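Local coordinates for protein nicastrin (Dictyostelium purpureum, PDB 4R12) that probably serves as an essential membrane-anchored subunit, with a large extracellular domain, of the gamma-secretase complex, which cleaves membrane proteins such as Notch receptors and APP, at residues L325-R330 with T401-K406; L286-K291 with S298-P303; R256-K261 with G444-T449. One frame throughout, in Å; residues are numbered along the deposited sequence.

Overall arrangement
The contacts differ in burial and in chemistry. Interaction 1 is buried and joins the loops that leave the parallel strands 319-325 and 397-401; nearly everything in it is polar, with backbone groups, a carboxylate and one water filling a tight corner. Interactions 2 and 3 lie at the surface, their centres about 35 Å apart. Interaction 2 is local along the chain and covalent, a disulfide flanked by a proline, an aromatic ring and a salt bridge after helix 276-287. Interaction 3 spans a far longer separation and has no direct hydrogen bond, relying on van der Waals contact, a water bridge and a shared acceptor. Helix 234-252 precedes its first segment and also packs against interaction 1.

Interaction 1. Residues L325-R330 with T401-K406; sequences LNQIGR and TDHDYK
Asp402 drives its side chain into the bend of 325-330, where Gln327 and Arg330 receive it. Its CG sits between the backbone N and the carbonyl carbon (chi1 55°), which directs the carboxylate into the bend between Gln327 O and the amide of Arg330. OD2 takes the amide of Arg330 on its anti lone pair, N to OD2 3.0 Å, and CB of Arg330 lies 3.3 Å from the same oxygen. The guanidinium of Arg330 leads away, with NH1 bonded to the carbonyl of Asn421. Gln327 O approaches the backbone N of Asp402 to 2.7 Å, but the bend at the hydrogen makes this bond weak.

Thr401 lies alongside, its methyl CG2 3.2 Å from Asn326 O, while its OG1 turns toward its own chain. There it accepts the amide of His403 in a nearly straight bond (167°), forming an ST turn, and also pairs with His345. OG1 also lies above one face of the His403 ring, offset toward its rim. At the ring edge, a water 2.7 Å from NE2 of His403 donates to Asn326 O and accepts from NE2 of Gln327, whose OE1 is bonded to ND2 of Asn409, so one molecule ties both loops together.

Such loops at the carboxyl ends of adjacent parallel strands are where M28-type exopeptidases, relatives of the nicastrin large lobe, build their active-site cleft.

Interaction 2. Residues L286-K291 with S298-P303; sequences LNFQCK and SKCIDP
Lys291, Asp302 and Pro303 bury the most area in this contact, grouped beside the disulfide that links the two segments. Lys291 is tied to Asp302 twice. Its backbone N donates to the carbonyl O of Asp302 at 2.9 Å. Its side chain bends at chi3 (-63°), which curls NZ round to the carboxylate, and the two side chains cross obliquely in a salt bridge with NZ 3.1 Å from OD2. The companion approach to OD1 is longer, and both hydrogen bonds from NZ to the carboxylate are weak. With CG anti to the backbone N (chi1 -176°), the carboxylate of Asp302 extends toward Lys291.

Pro303 follows a cis peptide bond, and its CD and CG edge rests against both Gln289 O and the ring of Phe288. CD lies 3.5 Å from Gln289 O, and CG meets CE1 of Phe288 at 3.5 Å; the side chains of Phe288 and Pro303 come from opposite directions. CE of Lys291 also approaches CD of the proline.

Next to this cluster Cys290 and Cys300 form the disulfide, SG to SG 2.0 Å with a torsion of 100°. SG of Cys300 sits 3.8 Å from CZ of Phe288, near the ring plane, a sulfur-aromatic contact at the edge.

Phe288 is the first residue to leave helix 276-287, and its ring meets Phe310 of helix 309-313 edge-to-face. Ile301 and Asp302 together face Thr292 of strand 292-293 as a classic beta bulge. The disulfide therefore closes a short excursion between the two helices, in the large lobe.

Interaction 3. Residues R256-K261 with G444-T449; sequences RSSWNK and GNNNIT
Trp259 and Asn446 both carry CG anti to the carbonyl carbon (chi1 -67° and -68°), and these torsions bring indole and amide together; the two side chains cross at about a right angle, with the indole and amide planes 58° apart. NE1 of Trp259 and ND2 of Asn446 are 4.1 Å apart and do not bond each other; both donate to OD1 of Asp439, in helix 427-441, while ND2 also reaches the carbonyl of Asp255. One carboxylate oxygen thus gathers a donor from each segment.

Gly444 runs close beside the indole, its N 3.8 Å from CD1 of Trp259; having no side chain, the glycine lets the chain pass here. Ser258 points its CB toward the second segment, and its OG lies 3.5 Å from CA of Gly444. A water bridges the remaining distance, 3.0 Å from OG of Ser258 and accepting from N of Asn445.

CB of Arg256 lies over the centre of one face of the indole, in a turn closed by the bond from Trp259 N to Arg256 O. Replacing Trp259 by an alanine would probably leave Asp439 without the indole N-H and open a gap between Arg256 and Gly444.

The contact pins the turn connecting helix 234-252 to strand 262-268 in the alpha/beta large lobe against the linker between helices 427-441 and 452-463.

Interaction 1. Residues L325-R330 with T401-K406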
ATOM      1  N   LEU A 325      -3.272   0.163 -13.227  1.00 22.71           N
ATOM      2  CA  LEU A 325      -3.446  -1.191 -12.732  1.00 21.56           C
ATOM      3  C   LEU A 325      -4.082  -1.122 -11.343  1.00 22.44           C
ATOM      4  O   LEU A 325      -3.572  -0.440 -10.474  1.00 23.36           O
ATOM      5  CB  LEU A 325      -2.099  -1.914 -12.670  1.00 20.49           C
ATOM      6  CG  LEU A 325      -1.299  -1.858 -13.970  1.00 22.15           C
ATOM      7  CD1 LEU A 325      -0.059  -2.717 -13.811  1.00 22.58           C
ATOM      8  CD2 LEU A 325      -2.149  -2.327 -15.157  1.00 23.65           C
ATOM      9  N   ASN A 326      -5.202  -1.808 -11.134  1.00 21.80           N
ATOM     10  CA  ASN A 326      -5.855  -1.700  -9.837  1.00 22.74           C
ATOM     11  C   ASN A 326      -6.596  -2.974  -9.461  1.00 22.83           C
ATOM     12  O   ASN A 326      -7.787  -3.139  -9.781  1.00 24.83           O
ATOM     13  CB  ASN A 326      -6.807  -0.504  -9.830  1.00 23.41           C
ATOM     14  CG  ASN A 326      -7.134  -0.047  -8.413  1.00 25.29           C
ATOM     15  OD1 ASN A 326      -7.637  -0.832  -7.610  1.00 26.23           O
ATOM     16  ND2 ASN A 326      -6.800   1.203  -8.087  1.00 25.70           N
ATOM     17  N   GLN A 327      -5.858  -3.847  -8.768  1.00 20.75           N
ATOM     18  CA  GLN A 327      -6.228  -5.233  -8.417  1.00 20.35           C
ATOM     19  C   GLN A 327      -6.334  -6.128  -9.655  1.00 24.75           C
ATOM     20  O   GLN A 327      -7.400  -6.243 -10.275  1.00 24.05           O
ATOM     21  CB  GLN A 327      -7.531  -5.262  -7.600  1.00 22.28           C
ATOM     22  CG  GLN A 327      -7.491  -4.356  -6.364  1.00 22.93           C
ATOM     23  CD  GLN A 327      -8.549  -4.727  -5.327  1.00 23.22           C
ATOM     24  OE1 GLN A 327      -8.287  -5.501  -4.401  1.00 23.02           O
ATOM     25  NE2 GLN A 327      -9.757  -4.203  -5.501  1.00 23.71           N
ATOM     26  N   ILE A 328      -5.221  -6.768 -10.018  1.00 23.27           N
ATOM     27  CA  ILE A 328      -5.182  -7.555 -11.260  1.00 24.59           C
ATOM     28  C   ILE A 328      -4.667  -8.980 -11.052  1.00 25.28           C
ATOM     29  O   ILE A 328      -4.379  -9.698 -12.025  1.00 23.85           O
ATOM     30  CB  ILE A 328      -4.323  -6.849 -12.340  1.00 23.41           C
ATOM     31  CG1 ILE A 328      -2.866  -6.683 -11.883  1.00 22.33           C
ATOM     32  CG2 ILE A 328      -4.940  -5.494 -12.726  1.00 23.32           C
ATOM     33  CD1 ILE A 328      -1.932  -6.194 -13.013  1.00 22.59           C
ATOM     34  N   GLY A 329      -4.597  -9.403  -9.786  1.00 23.16           N
ATOM     35  CA  GLY A 329      -4.004 -10.684  -9.429  1.00 22.78           C
ATOM     36  C   GLY A 329      -5.002 -11.803  -9.172  1.00 25.17           C
ATOM     37  O   GLY A 329      -4.629 -12.951  -8.877  1.00 24.55           O
ATOM     38  N   ARG A 330      -6.284 -11.480  -9.278  1.00 24.66           N
ATOM     39  CA  ARG A 330      -7.306 -12.512  -9.181  1.00 24.97           C
ATOM     40  C   ARG A 330      -8.234 -12.512 -10.364  1.00 27.80           C
ATOM     41  O   ARG A 330      -9.450 -12.530 -10.186  1.00 28.92           O
ATOM     42  CB  ARG A 330      -8.136 -12.347  -7.916  1.00 28.20           C
ATOM     43  CG  ARG A 330      -7.520 -12.965  -6.715  1.00 29.36           C
ATOM     44  CD  ARG A 330      -8.433 -12.825  -5.504  1.00 27.94           C
ATOM     45  NE  ARG A 330      -9.490 -13.822  -5.461  1.00 30.83           N
ATOM     46  CZ  ARG A 330      -9.367 -15.040  -4.943  1.00 32.13           C
ATOM     47  NH1 ARG A 330      -8.203 -15.445  -4.447  1.00 33.32           N
ATOM     48  NH2 ARG A 330     -10.412 -15.860  -4.929  1.00 31.73           N
ATOM     49  N   THR A 401      -8.789  -3.954 -13.887  1.00 24.15           N
ATOM     50  CA  THR A 401      -9.033  -4.653 -12.625  1.00 24.28           C
ATOM     51  C   THR A 401      -9.418  -6.100 -12.872  1.00 24.88           C
ATOM     52  O   THR A 401      -9.594  -6.520 -14.020  1.00 26.83           O
ATOM     53  CB  THR A 401     -10.191  -3.999 -11.794  1.00 23.59           C
ATOM     54  OG1 THR A 401     -11.456  -4.469 -12.283  1.00 25.10           O
ATOM     55  CG2 THR A 401     -10.157  -2.476 -11.868  1.00 24.23           C
ATOM     56  N   ASP A 402      -9.585  -6.853 -11.788  1.00 23.01           N
ATOM     57  CA  ASP A 402     -10.002  -8.248 -11.882  1.00 21.79           C
ATOM     58  C   ASP A 402     -11.472  -8.444 -11.511  1.00 24.73           C
ATOM     59  O   ASP A 402     -11.891  -9.558 -11.168  1.00 25.77           O
ATOM     60  CB  ASP A 402      -9.123  -9.147 -11.009  1.00 23.69           C
ATOM     61  CG  ASP A 402      -9.077  -8.708  -9.565  1.00 25.02           C
ATOM     62  OD1 ASP A 402      -9.951  -7.906  -9.141  1.00 23.36           O
ATOM     63  OD2 ASP A 402      -8.145  -9.160  -8.858  1.00 23.26           O
ATOM     64  N   HIS A 403     -12.257  -7.373 -11.587  1.00 23.52           N
ATOM     65  CA  HIS A 403     -13.672  -7.467 -11.244  1.00 24.97           C
ATOM     66  C   HIS A 403     -14.533  -6.555 -12.111  1.00 26.15           C
ATOM     67  O   HIS A 403     -14.117  -5.458 -12.504  1.00 26.45           O
ATOM     68  CB  HIS A 403     -13.884  -7.107  -9.767  1.00 25.46           C
ATOM     69  CG  HIS A 403     -13.372  -5.741  -9.415  1.00 25.10           C
ATOM     70  ND1 HIS A 403     -14.194  -4.634  -9.314  1.00 24.88           N
ATOM     71  CD2 HIS A 403     -12.116  -5.293  -9.190  1.00 24.14           C
ATOM     72  CE1 HIS A 403     -13.465  -3.573  -9.022  1.00 27.03           C
ATOM     73  NE2 HIS A 403     -12.199  -3.943  -8.944  1.00 24.15           N
ATOM     74  N   ASP A 404     -15.753  -7.003 -12.382  1.00 26.95           N
ATOM     75  CA  ASP A 404     -16.738  -6.162 -13.053  1.00 28.56           C
ATOM     76  C   ASP A 404     -17.302  -5.176 -12.030  1.00 27.17           C
ATOM     77  O   ASP A 404     -17.038  -3.966 -12.100  1.00 27.69           O
ATOM     78  CB  ASP A 404     -17.843  -7.015 -13.680  1.00 29.83           C
ATOM     79  CG  ASP A 404     -19.030  -6.179 -14.176  1.00 33.58           C
ATOM     80  OD1 ASP A 404     -18.836  -4.977 -14.474  1.00 33.59           O
ATOM     81  OD2 ASP A 404     -20.146  -6.725 -14.265  1.00 35.75           O
ATOM     82  N   TYR A 405     -18.066  -5.688 -11.074  1.00 27.76           N
ATOM     83  CA  TYR A 405     -18.567  -4.847  -9.985  1.00 28.12           C
ATOM     84  C   TYR A 405     -17.875  -5.229  -8.658  1.00 26.43           C
ATOM     85  O   TYR A 405     -16.764  -4.765  -8.383  1.00 26.85           O
ATOM     86  CB  TYR A 405     -20.102  -4.961  -9.893  1.00 28.86           C
ATOM     87  CG  TYR A 405     -20.760  -4.105  -8.822  1.00 30.93           C
ATOM     88  CD1 TYR A 405     -20.071  -3.076  -8.193  1.00 31.01           C
ATOM     89  CD2 TYR A 405     -22.080  -4.340  -8.433  1.00 32.71           C
ATOM     90  CE1 TYR A 405     -20.668  -2.302  -7.204  1.00 32.44           C
ATOM     91  CE2 TYR A 405     -22.690  -3.570  -7.443  1.00 34.52           C
ATOM     92  CZ  TYR A 405     -21.973  -2.554  -6.832  1.00 33.57           C
ATOM     93  OH  TYR A 405     -22.558  -1.790  -5.852  1.00 34.46           O
ATOM     94  N   LYS A 406     -18.528  -6.058  -7.843  1.00 28.47           N
ATOM     95  CA  LYS A 406     -17.979  -6.515  -6.555  1.00 29.57           C
ATOM     96  C   LYS A 406     -16.524  -7.007  -6.683  1.00 27.93           C
ATOM     97  O   LYS A 406     -16.202  -7.790  -7.576  1.00 26.05           O
ATOM     98  CB  LYS A 406     -18.876  -7.633  -5.987  1.00 30.83           C
ATOM     99  CG  LYS A 406     -18.296  -8.433  -4.833  1.00 34.17           C
ATOM    100  CD  LYS A 406     -19.287  -9.522  -4.337  1.00 35.65           C
ATOM    101  CE  LYS A 406     -18.758 -10.207  -3.061  1.00 40.81           C
ATOM    102  NZ  LYS A 406     -19.850 -10.735  -2.190  1.00 44.68           N
TER
HETATM  103  O   HOH W   1     -10.088  -2.489  -8.003  1.00 25.35           O

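Interaction 2. Residues L286-K291 with S298-P303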
ATOM      1  N   LEU A 286       0.152  21.453 -11.858  1.00 36.12           N
ATOM      2  CA  LEU A 286      -0.715  22.531 -12.315  1.00 37.93           C
ATOM      3  C   LEU A 286      -0.426  23.857 -11.625  1.00 40.13           C
ATOM      4  O   LEU A 286      -0.672  24.913 -12.193  1.00 42.63           O
ATOM      5  CB  LEU A 286      -2.177  22.157 -12.100  1.00 38.31           C
ATOM      6  CG  LEU A 286      -2.719  20.952 -12.877  1.00 37.63           C
ATOM      7  CD1 LEU A 286      -4.100  20.580 -12.354  1.00 36.25           C
ATOM      8  CD2 LEU A 286      -2.760  21.233 -14.372  1.00 38.88           C
ATOM      9  N   ASN A 287       0.104  23.805 -10.406  1.00 40.07           N
ATOM     10  CA  ASN A 287       0.150  24.996  -9.561  1.00 40.00           C
ATOM     11  C   ASN A 287       1.496  25.377  -8.960  1.00 41.85           C
ATOM     12  O   ASN A 287       1.637  26.475  -8.432  1.00 42.51           O
ATOM     13  CB  ASN A 287      -0.850  24.834  -8.415  1.00 39.90           C
ATOM     14  CG  ASN A 287      -2.259  24.662  -8.911  1.00 42.59           C
ATOM     15  OD1 ASN A 287      -2.677  25.328  -9.860  1.00 46.50           O
ATOM     16  ND2 ASN A 287      -3.002  23.752  -8.290  1.00 41.54           N
ATOM     17  N   PHE A 288       2.485  24.494  -9.016  1.00 39.89           N
ATOM     18  CA  PHE A 288       3.706  24.764  -8.268  1.00 41.65           C
ATOM     19  C   PHE A 288       4.474  25.963  -8.810  1.00 42.94           C
ATOM     20  O   PHE A 288       4.698  26.090 -10.012  1.00 43.28           O
ATOM     21  CB  PHE A 288       4.627  23.544  -8.241  1.00 38.16           C
ATOM     22  CG  PHE A 288       5.877  23.759  -7.437  1.00 40.06           C
ATOM     23  CD1 PHE A 288       5.830  23.765  -6.056  1.00 38.65           C
ATOM     24  CD2 PHE A 288       7.096  23.967  -8.063  1.00 41.34           C
ATOM     25  CE1 PHE A 288       6.977  23.968  -5.310  1.00 41.25           C
ATOM     26  CE2 PHE A 288       8.250  24.167  -7.324  1.00 41.40           C
ATOM     27  CZ  PHE A 288       8.190  24.169  -5.946  1.00 41.67           C
ATOM     28  N   GLN A 289       4.873  26.840  -7.898  1.00 43.94           N
ATOM     29  CA  GLN A 289       5.804  27.910  -8.216  1.00 47.06           C
ATOM     30  C   GLN A 289       6.872  27.988  -7.128  1.00 45.44           C
ATOM     31  O   GLN A 289       6.556  28.085  -5.942  1.00 46.29           O
ATOM     32  CB  GLN A 289       5.065  29.242  -8.357  1.00 50.33           C
ATOM     33  CG  GLN A 289       5.491  30.035  -9.577  1.00 53.03           C
ATOM     34  CD  GLN A 289       4.447  31.050 -10.000  1.00 57.88           C
ATOM     35  OE1 GLN A 289       3.616  30.776 -10.865  1.00 62.07           O
ATOM     36  NE2 GLN A 289       4.483  32.229  -9.386  1.00 56.12           N
ATOM     37  N   CYS A 290       8.138  27.913  -7.525  1.00 47.12           N
ATOM     38  CA  CYS A 290       9.226  28.002  -6.559  1.00 48.91           C
ATOM     39  C   CYS A 290       9.657  29.454  -6.358  1.00 52.43           C
ATOM     40  O   CYS A 290       9.982  30.147  -7.319  1.00 54.08           O
ATOM     41  CB  CYS A 290      10.421  27.164  -7.004  1.00 49.06           C
ATOM     42  SG  CYS A 290      11.810  27.194  -5.840  1.00 51.03           S
ATOM     43  N   LYS A 291       9.662  29.905  -5.107  1.00 49.50           N
ATOM     44  CA  LYS A 291      10.072  31.269  -4.785  1.00 53.27           C
ATOM     45  C   LYS A 291      11.583  31.364  -4.552  1.00 53.80           C
ATOM     46  O   LYS A 291      12.224  32.335  -4.962  1.00 57.47           O
ATOM     47  CB  LYS A 291       9.313  31.773  -3.557  1.00 53.48           C
ATOM     48  CG  LYS A 291       7.805  31.790  -3.736  1.00 56.27           C
ATOM     49  CD  LYS A 291       7.095  32.024  -2.407  1.00 60.65           C
ATOM     50  CE  LYS A 291       7.383  30.894  -1.426  1.00 60.05           C
ATOM     51  NZ  LYS A 291       6.650  31.029  -0.127  1.00 60.87           N
ATOM     52  N   SER A 298      18.328  22.712  -8.601  1.00 55.04           N
ATOM     53  CA  SER A 298      17.842  21.337  -8.677  1.00 53.51           C
ATOM     54  C   SER A 298      16.790  21.078  -7.603  1.00 50.50           C
ATOM     55  O   SER A 298      15.989  20.149  -7.719  1.00 47.80           O
ATOM     56  CB  SER A 298      18.991  20.337  -8.531  1.00 54.41           C
ATOM     57  OG  SER A 298      19.519  20.352  -7.216  1.00 53.64           O
ATOM     58  N   LYS A 299      16.816  21.896  -6.553  1.00 50.49           N
ATOM     59  CA  LYS A 299      15.831  21.814  -5.478  1.00 49.63           C
ATOM     60  C   LYS A 299      15.159  23.165  -5.249  1.00 49.49           C
ATOM     61  O   LYS A 299      15.698  24.203  -5.636  1.00 51.88           O
ATOM     62  CB  LYS A 299      16.483  21.345  -4.178  1.00 46.72           C
ATOM     63  CG  LYS A 299      17.203  20.016  -4.274  1.00 48.12           C
ATOM     64  CD  LYS A 299      17.779  19.623  -2.921  1.00 47.15           C
ATOM     65  CE  LYS A 299      18.548  18.318  -3.031  1.00 49.30           C
ATOM     66  NZ  LYS A 299      18.382  17.467  -1.819  1.00 50.45           N
ATOM     67  N   CYS A 300      13.985  23.147  -4.618  1.00 43.37           N
ATOM     68  CA  CYS A 300      13.334  24.382  -4.180  1.00 45.89           C
ATOM     69  C   CYS A 300      13.415  24.487  -2.667  1.00 45.81           C
ATOM     70  O   CYS A 300      13.027  23.566  -1.954  1.00 44.36           O
ATOM     71  CB  CYS A 300      11.871  24.451  -4.629  1.00 45.27           C
ATOM     72  SG  CYS A 300      11.084  26.068  -4.304  1.00 46.57           S
ATOM     73  N   ILE A 301      13.930  25.613  -2.187  1.00 48.74           N
ATOM     74  CA  ILE A 301      14.037  25.847  -0.753  1.00 50.38           C
ATOM     75  C   ILE A 301      12.674  26.231  -0.209  1.00 50.36           C
ATOM     76  O   ILE A 301      12.274  25.803   0.871  1.00 49.89           O
ATOM     77  CB  ILE A 301      15.044  26.972  -0.426  1.00 51.60           C
ATOM     78  CG1 ILE A 301      16.295  26.856  -1.304  1.00 52.71           C
ATOM     79  CG2 ILE A 301      15.391  26.968   1.059  1.00 53.04           C
ATOM     80  CD1 ILE A 301      17.060  25.575  -1.111  1.00 52.15           C
ATOM     81  N   ASP A 302      11.963  27.047  -0.978  1.00 47.72           N
ATOM     82  CA  ASP A 302      10.687  27.589  -0.543  1.00 50.68           C
ATOM     83  C   ASP A 302       9.710  27.760  -1.706  1.00 49.84           C
ATOM     84  O   ASP A 302       9.944  28.573  -2.595  1.00 50.84           O
ATOM     85  CB  ASP A 302      10.905  28.929   0.160  1.00 53.93           C
ATOM     86  CG  ASP A 302       9.630  29.496   0.719  1.00 56.19           C
ATOM     87  OD1 ASP A 302       8.711  28.697   1.008  1.00 54.13           O
ATOM     88  OD2 ASP A 302       9.541  30.735   0.865  1.00 60.14           O
ATOM     89  N   PRO A 303       8.621  26.970  -1.721  1.00 49.88           N
ATOM     90  CA  PRO A 303       8.337  25.891  -0.766  1.00 48.53           C
ATOM     91  C   PRO A 303       9.244  24.689  -1.019  1.00 46.38           C
ATOM     92  O   PRO A 303       9.710  24.511  -2.138  1.00 44.53           O
ATOM     93  CB  PRO A 303       6.873  25.546  -1.038  1.00 46.32           C
ATOM     94  CG  PRO A 303       6.650  25.949  -2.456  1.00 47.61           C
ATOM     95  CD  PRO A 303       7.564  27.105  -2.738  1.00 49.48           C
TER

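Interaction 3. Residues R256-K261 with G444-T449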
ATOM      1  N   ARG A 256      13.652   0.937 -27.967  1.00 33.82           N
ATOM      2  CA  ARG A 256      12.571   1.910 -27.853  1.00 34.39           C
ATOM      3  C   ARG A 256      12.758   3.101 -28.795  1.00 37.57           C
ATOM      4  O   ARG A 256      12.057   4.105 -28.670  1.00 36.50           O
ATOM      5  CB  ARG A 256      12.460   2.400 -26.401  1.00 32.26           C
ATOM      6  CG  ARG A 256      12.281   1.287 -25.376  1.00 30.39           C
ATOM      7  CD  ARG A 256      12.218   1.836 -23.935  1.00 28.28           C
ATOM      8  NE  ARG A 256      13.437   2.558 -23.575  1.00 29.50           N
ATOM      9  CZ  ARG A 256      14.538   1.969 -23.119  1.00 30.23           C
ATOM     10  NH1 ARG A 256      14.566   0.657 -22.955  1.00 28.67           N
ATOM     11  NH2 ARG A 256      15.612   2.691 -22.831  1.00 30.76           N
ATOM     12  N   SER A 257      13.683   2.991 -29.749  1.00 35.61           N
ATOM     13  CA  SER A 257      13.951   4.115 -30.652  1.00 38.64           C
ATOM     14  C   SER A 257      12.750   4.422 -31.559  1.00 39.01           C
ATOM     15  O   SER A 257      12.630   5.525 -32.077  1.00 41.91           O
ATOM     16  CB  SER A 257      15.205   3.859 -31.501  1.00 38.61           C
ATOM     17  OG  SER A 257      15.076   2.697 -32.295  1.00 39.83           O
ATOM     18  N   SER A 258      11.849   3.460 -31.717  1.00 38.11           N
ATOM     19  CA  SER A 258      10.669   3.662 -32.564  1.00 41.25           C
ATOM     20  C   SER A 258       9.527   4.408 -31.864  1.00 39.71           C
ATOM     21  O   SER A 258       8.574   4.827 -32.513  1.00 41.04           O
ATOM     22  CB  SER A 258      10.154   2.319 -33.074  1.00 39.45           C
ATOM     23  OG  SER A 258      10.010   1.395 -32.007  1.00 38.58           O
ATOM     24  N   TRP A 259       9.611   4.565 -30.547  1.00 38.25           N
ATOM     25  CA  TRP A 259       8.528   5.199 -29.796  1.00 37.79           C
ATOM     26  C   TRP A 259       8.377   6.681 -30.155  1.00 37.73           C
ATOM     27  O   TRP A 259       9.346   7.436 -30.122  1.00 40.96           O
ATOM     28  CB  TRP A 259       8.760   5.059 -28.287  1.00 35.57           C
ATOM     29  CG  TRP A 259       8.668   3.650 -27.760  1.00 33.72           C
ATOM     30  CD1 TRP A 259       8.565   2.504 -28.487  1.00 34.84           C
ATOM     31  CD2 TRP A 259       8.663   3.253 -26.384  1.00 31.18           C
ATOM     32  NE1 TRP A 259       8.496   1.414 -27.649  1.00 32.39           N
ATOM     33  CE2 TRP A 259       8.559   1.851 -26.351  1.00 32.09           C
ATOM     34  CE3 TRP A 259       8.745   3.950 -25.176  1.00 31.09           C
ATOM     35  CZ2 TRP A 259       8.529   1.130 -25.162  1.00 29.73           C
ATOM     36  CZ3 TRP A 259       8.714   3.238 -23.998  1.00 31.38           C
ATOM     37  CH2 TRP A 259       8.607   1.840 -23.998  1.00 28.40           C
ATOM     38  N   ASN A 260       7.163   7.094 -30.502  1.00 38.44           N
ATOM     39  CA  ASN A 260       6.932   8.493 -30.841  1.00 38.37           C
ATOM     40  C   ASN A 260       6.232   9.223 -29.702  1.00 37.79           C
ATOM     41  O   ASN A 260       5.916  10.402 -29.807  1.00 36.39           O
ATOM     42  CB  ASN A 260       6.135   8.610 -32.148  1.00 38.46           C
ATOM     43  CG  ASN A 260       4.748   7.993 -32.058  1.00 39.16           C
ATOM     44  OD1 ASN A 260       4.489   7.136 -31.222  1.00 37.41           O
ATOM     45  ND2 ASN A 260       3.850   8.433 -32.933  1.00 45.21           N
ATOM     46  N   LYS A 261       6.012   8.514 -28.599  1.00 37.72           N
ATOM     47  CA  LYS A 261       5.456   9.118 -27.392  1.00 34.37           C
ATOM     48  C   LYS A 261       6.338   8.808 -26.195  1.00 36.12           C
ATOM     49  O   LYS A 261       7.067   7.818 -26.193  1.00 35.26           O
ATOM     50  CB  LYS A 261       4.037   8.620 -27.141  1.00 35.47           C
ATOM     51  CG  LYS A 261       3.031   9.019 -28.243  1.00 36.59           C
ATOM     52  CD  LYS A 261       1.601   8.762 -27.801  1.00 36.87           C
ATOM     53  CE  LYS A 261       0.607   9.094 -28.909  1.00 37.75           C
ATOM     54  NZ  LYS A 261      -0.776   8.803 -28.446  1.00 38.34           N
ATOM     55  N   GLY A 444       5.769   1.574 -30.934  1.00 33.66           N
ATOM     56  CA  GLY A 444       6.733   0.552 -31.297  1.00 35.61           C
ATOM     57  C   GLY A 444       6.088  -0.669 -31.923  1.00 35.99           C
ATOM     58  O   GLY A 444       4.866  -0.771 -31.970  1.00 35.95           O
ATOM     59  N   ASN A 445       6.910  -1.594 -32.411  1.00 37.50           N
ATOM     60  CA  ASN A 445       6.414  -2.894 -32.843  1.00 37.22           C
ATOM     61  C   ASN A 445       7.370  -4.008 -32.417  1.00 38.47           C
ATOM     62  O   ASN A 445       7.570  -4.990 -33.137  1.00 38.31           O
ATOM     63  CB  ASN A 445       6.206  -2.931 -34.357  1.00 41.59           C
ATOM     64  CG  ASN A 445       5.446  -4.169 -34.811  1.00 42.23           C
ATOM     65  OD1 ASN A 445       4.464  -4.572 -34.183  1.00 44.55           O
ATOM     66  ND2 ASN A 445       5.916  -4.793 -35.881  1.00 45.70           N
ATOM     67  N   ASN A 446       7.956  -3.852 -31.237  1.00 35.62           N
ATOM     68  CA  ASN A 446       8.939  -4.808 -30.750  1.00 36.35           C
ATOM     69  C   ASN A 446       8.359  -6.163 -30.354  1.00 36.66           C
ATOM     70  O   ASN A 446       7.212  -6.268 -29.910  1.00 34.55           O
ATOM     71  CB  ASN A 446       9.687  -4.209 -29.558  1.00 36.45           C
ATOM     72  CG  ASN A 446      10.570  -3.044 -29.959  1.00 37.37           C
ATOM     73  OD1 ASN A 446      11.582  -3.226 -30.634  1.00 39.97           O
ATOM     74  ND2 ASN A 446      10.185  -1.841 -29.556  1.00 36.49           N
ATOM     75  N   ASN A 447       9.163  -7.201 -30.537  1.00 35.90           N
ATOM     76  CA  ASN A 447       8.872  -8.501 -29.962  1.00 36.55           C
ATOM     77  C   ASN A 447       9.337  -8.499 -28.516  1.00 34.45           C
ATOM     78  O   ASN A 447      10.530  -8.393 -28.261  1.00 35.76           O
ATOM     79  CB  ASN A 447       9.567  -9.619 -30.737  1.00 37.94           C
ATOM     80  CG  ASN A 447       9.090  -9.707 -32.165  1.00 42.64           C
ATOM     81  OD1 ASN A 447       9.884  -9.858 -33.096  1.00 48.82           O
ATOM     82  ND2 ASN A 447       7.778  -9.594 -32.351  1.00 40.91           N
ATOM     83  N   ILE A 448       8.400  -8.601 -27.580  1.00 34.50           N
ATOM     84  CA  ILE A 448       8.737  -8.563 -26.162  1.00 31.79           C
ATOM     85  C   ILE A 448       9.153  -9.926 -25.633  1.00 30.34           C
ATOM     86  O   ILE A 448       8.449 -10.916 -25.834  1.00 31.07           O
ATOM     87  CB  ILE A 448       7.553  -8.087 -25.302  1.00 32.52           C
ATOM     88  CG1 ILE A 448       7.125  -6.661 -25.679  1.00 33.67           C
ATOM     89  CG2 ILE A 448       7.892  -8.230 -23.818  1.00 30.31           C
ATOM     90  CD1 ILE A 448       8.162  -5.627 -25.442  1.00 33.87           C
ATOM     91  N   THR A 449      10.296  -9.981 -24.959  1.00 28.77           N
ATOM     92  CA  THR A 449      10.649 -11.143 -24.149  1.00 29.70           C
ATOM     93  C   THR A 449      10.531 -10.726 -22.686  1.00 27.46           C
ATOM     94  O   THR A 449      11.214  -9.791 -22.261  1.00 27.67           O
ATOM     95  CB  THR A 449      12.078 -11.638 -24.445  1.00 29.53           C
ATOM     96  OG1 THR A 449      12.170 -12.042 -25.817  1.00 31.95           O
ATOM     97  CG2 THR A 449      12.463 -12.813 -23.548  1.00 29.30           C
TER
HETATM   98  O   HOH W   2       9.501  -1.238 -33.327  1.00 39.68           O